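ATP-dependent DNA ligase (Mycobacterium tuberculosis, PDB 6NHX) seals breaks in double-stranded DNA at the expense of ATP, working with Ku in bacterial non-homologous end joining. Local coordinates at residues D33-L38 against S93-R98. The protein carries 1 engineered substitution. Sequence-based numbering, arbitrary orientation.
Sequences DGYRLL and SQMQNR
M95 lies under one face of the Y35 ring, its CG set against the CD2–CE2 side rather than beneath the middle. M95 CG sits 3.9 Å from the centroid of the Y35 ring and 25° off the normal, a CH-pi contact. M95 SD lies farther out, 4.5 Å from the Y35 centroid, which makes an oblique Met-aromatic contact. With CG anti to the backbone N (chi1 168°), M95 reaches from the helix toward the strand, and the bend at chi2 brings SD alongside CD2 and CE2 of Y35. Q96 meets the phenol end instead: its CG comes within 3.4 Å of Y35 OH, and its amide plane is turned 63° from the ring. No direct hydrogen bond joins the two segments; a water bridges them, 2.7 Å from Y35 OH and accepting from Q96 NE2 at 2.9 Å. The same NE2 also donates to the carbonyl oxygen of L295, tying the helix to the C-terminal OB region. R36, next to Y35, contacts the bound ATP. The contact thus packs helix 92-96 against strand 35-42 at Y35 in the nucleotidyltransferase domain, where M95 also touches A81 of the adjacent antiparallel strand 74-82.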
loop_
_atom_site.group_PDB
_atom_site.type_symbol
_atom_site.label_atom_id
_atom_site.label_comp_id
_atom_site.label_asym_id
_atom_site.label_seq_id
_atom_site.Cartn_x
_atom_site.Cartn_y
_atom_site.Cartn_z
ATOM N N ASP A 33 -4.018 -2.128 -0.328
ATOM C CA ASP A 33 -3.196 -0.918 -0.368
ATOM C C ASP A 33 -3.554 -0.011 0.803
ATOM O O ASP A 33 -4.715 0.374 0.966
ATOM C CB ASP A 33 -3.396 -0.158 -1.682
ATOM C CG ASP A 33 -2.428 -0.599 -2.775
ATOM O OD1 ASP A 33 -1.852 -1.697 -2.646
ATOM O OD2 ASP A 33 -2.239 0.150 -3.765
ATOM N N GLY A 34 -2.575 0.317 1.629
ATOM C CA GLY A 34 -2.795 1.180 2.775
ATOM C C GLY A 34 -1.490 1.380 3.512
ATOM O O GLY A 34 -0.417 1.291 2.896
ATOM N N TYR A 35 -1.555 1.631 4.814
ATOM C CA TYR A 35 -0.367 1.745 5.647
ATOM C C TYR A 35 -0.364 0.591 6.643
ATOM O O TYR A 35 -1.377 0.330 7.304
ATOM C CB TYR A 35 -0.329 3.068 6.413
ATOM C CG TYR A 35 -0.064 4.311 5.602
ATOM C CD1 TYR A 35 0.779 4.302 4.497
ATOM C CD2 TYR A 35 -0.648 5.505 5.963
ATOM C CE1 TYR A 35 1.009 5.467 3.772
ATOM C CE2 TYR A 35 -0.426 6.660 5.256
ATOM C CZ TYR A 35 0.396 6.643 4.164
ATOM O OH TYR A 35 0.588 7.825 3.487
ATOM N N ARG A 36 0.775 -0.081 6.759
ATOM C CA ARG A 36 0.912 -1.200 7.680
ATOM C C ARG A 36 0.930 -0.705 9.117
ATOM O O ARG A 36 1.649 0.240 9.455
ATOM C CB ARG A 36 2.226 -1.916 7.376
ATOM C CG ARG A 36 2.400 -3.204 8.151
ATOM C CD ARG A 36 1.556 -4.315 7.564
ATOM N NE ARG A 36 1.890 -5.616 8.130
ATOM C CZ ARG A 36 2.860 -6.402 7.685
ATOM N NH1 ARG A 36 3.600 -6.031 6.649
ATOM N NH2 ARG A 36 3.086 -7.568 8.269
ATOM N N LEU A 37 0.154 -1.361 9.982
ATOM C CA LEU A 37 0.123 -1.001 11.391
ATOM C C LEU A 37 0.181 -2.245 12.259
ATOM O O LEU A 37 -0.481 -3.245 11.972
ATOM C CB LEU A 37 -1.151 -0.243 11.763
ATOM C CG LEU A 37 -1.271 1.192 11.256
ATOM C CD1 LEU A 37 -2.550 1.817 11.778
ATOM C CD2 LEU A 37 -0.053 2.034 11.635
ATOM N N LEU A 38 0.966 -2.165 13.328
ATOM C CA LEU A 38 0.852 -3.079 14.456
ATOM C C LEU A 38 0.011 -2.377 15.512
ATOM O O LEU A 38 0.235 -1.197 15.808
ATOM C CB LEU A 38 2.228 -3.453 15.017
ATOM C CG LEU A 38 3.137 -4.214 14.036
ATOM C CD1 LEU A 38 4.485 -4.475 14.677
ATOM C CD2 LEU A 38 2.507 -5.527 13.580
ATOM N N SER A 93 -3.771 6.037 -2.747
ATOM C CA SER A 93 -3.771 7.482 -2.957
ATOM C C SER A 93 -4.802 8.164 -2.063
ATOM O O SER A 93 -4.562 9.271 -1.573
ATOM C CB SER A 93 -3.984 7.835 -4.432
ATOM O OG SER A 93 -5.253 7.427 -4.907
ATOM N N GLN A 94 -5.955 7.522 -1.824
ATOM C CA GLN A 94 -6.916 8.141 -0.917
ATOM C C GLN A 94 -6.428 8.127 0.523
ATOM O O GLN A 94 -6.710 9.066 1.277
ATOM C CB GLN A 94 -8.304 7.516 -1.059
ATOM C CG GLN A 94 -8.870 7.757 -2.450
ATOM C CD GLN A 94 -10.350 7.493 -2.563
ATOM O OE1 GLN A 94 -11.103 7.665 -1.605
ATOM N NE2 GLN A 94 -10.781 7.081 -3.750
ATOM N N MET A 95 -5.694 7.089 0.920
ATOM C CA MET A 95 -5.043 7.102 2.221
ATOM C C MET A 95 -4.003 8.214 2.303
ATOM O O MET A 95 -3.995 9.009 3.250
ATOM C CB MET A 95 -4.413 5.740 2.506
ATOM C CG MET A 95 -3.485 5.744 3.697
ATOM S SD MET A 95 -4.311 6.169 5.241
ATOM C CE MET A 95 -5.306 4.723 5.508
ATOM N N GLN A 96 -3.129 8.302 1.297
ATOM C CA GLN A 96 -2.076 9.309 1.298
ATOM C C GLN A 96 -2.631 10.724 1.308
ATOM O O GLN A 96 -1.990 11.639 1.840
ATOM C CB GLN A 96 -1.220 9.106 0.049
ATOM C CG GLN A 96 0.229 8.923 0.324
ATOM C CD GLN A 96 1.041 8.768 -0.942
ATOM O OE1 GLN A 96 0.546 8.978 -2.058
ATOM N NE2 GLN A 96 2.285 8.373 -0.775
ATOM N N ASN A 97 -3.805 10.935 0.721
ATOM C CA ASN A 97 -4.400 12.256 0.626
ATOM C C ASN A 97 -5.582 12.431 1.566
ATOM O O ASN A 97 -6.431 13.292 1.331
ATOM C CB ASN A 97 -4.801 12.559 -0.819
ATOM C CG ASN A 97 -3.594 12.688 -1.743
ATOM O OD1 ASN A 97 -3.030 13.767 -1.880
ATOM N ND2 ASN A 97 -3.207 11.595 -2.384
ATOM N N ARG A 98 -5.650 11.637 2.625
ATOM C CA ARG A 98 -6.814 11.693 3.495
ATOM C C ARG A 98 -6.861 13.016 4.236
ATOM O O ARG A 98 -5.837 13.644 4.517
ATOM C CB ARG A 98 -6.815 10.531 4.482
ATOM C CG ARG A 98 -5.742 10.577 5.543
ATOM C CD ARG A 98 -5.839 9.314 6.371
ATOM N NE ARG A 98 -4.707 9.114 7.271
ATOM C CZ ARG A 98 -4.754 9.321 8.581
ATOM N NH1 ARG A 98 -5.880 9.743 9.145
ATOM N NH2 ARG A 98 -3.679 9.108 9.329
HETATM O O HOH W 1 2.832 8.100 2.073
#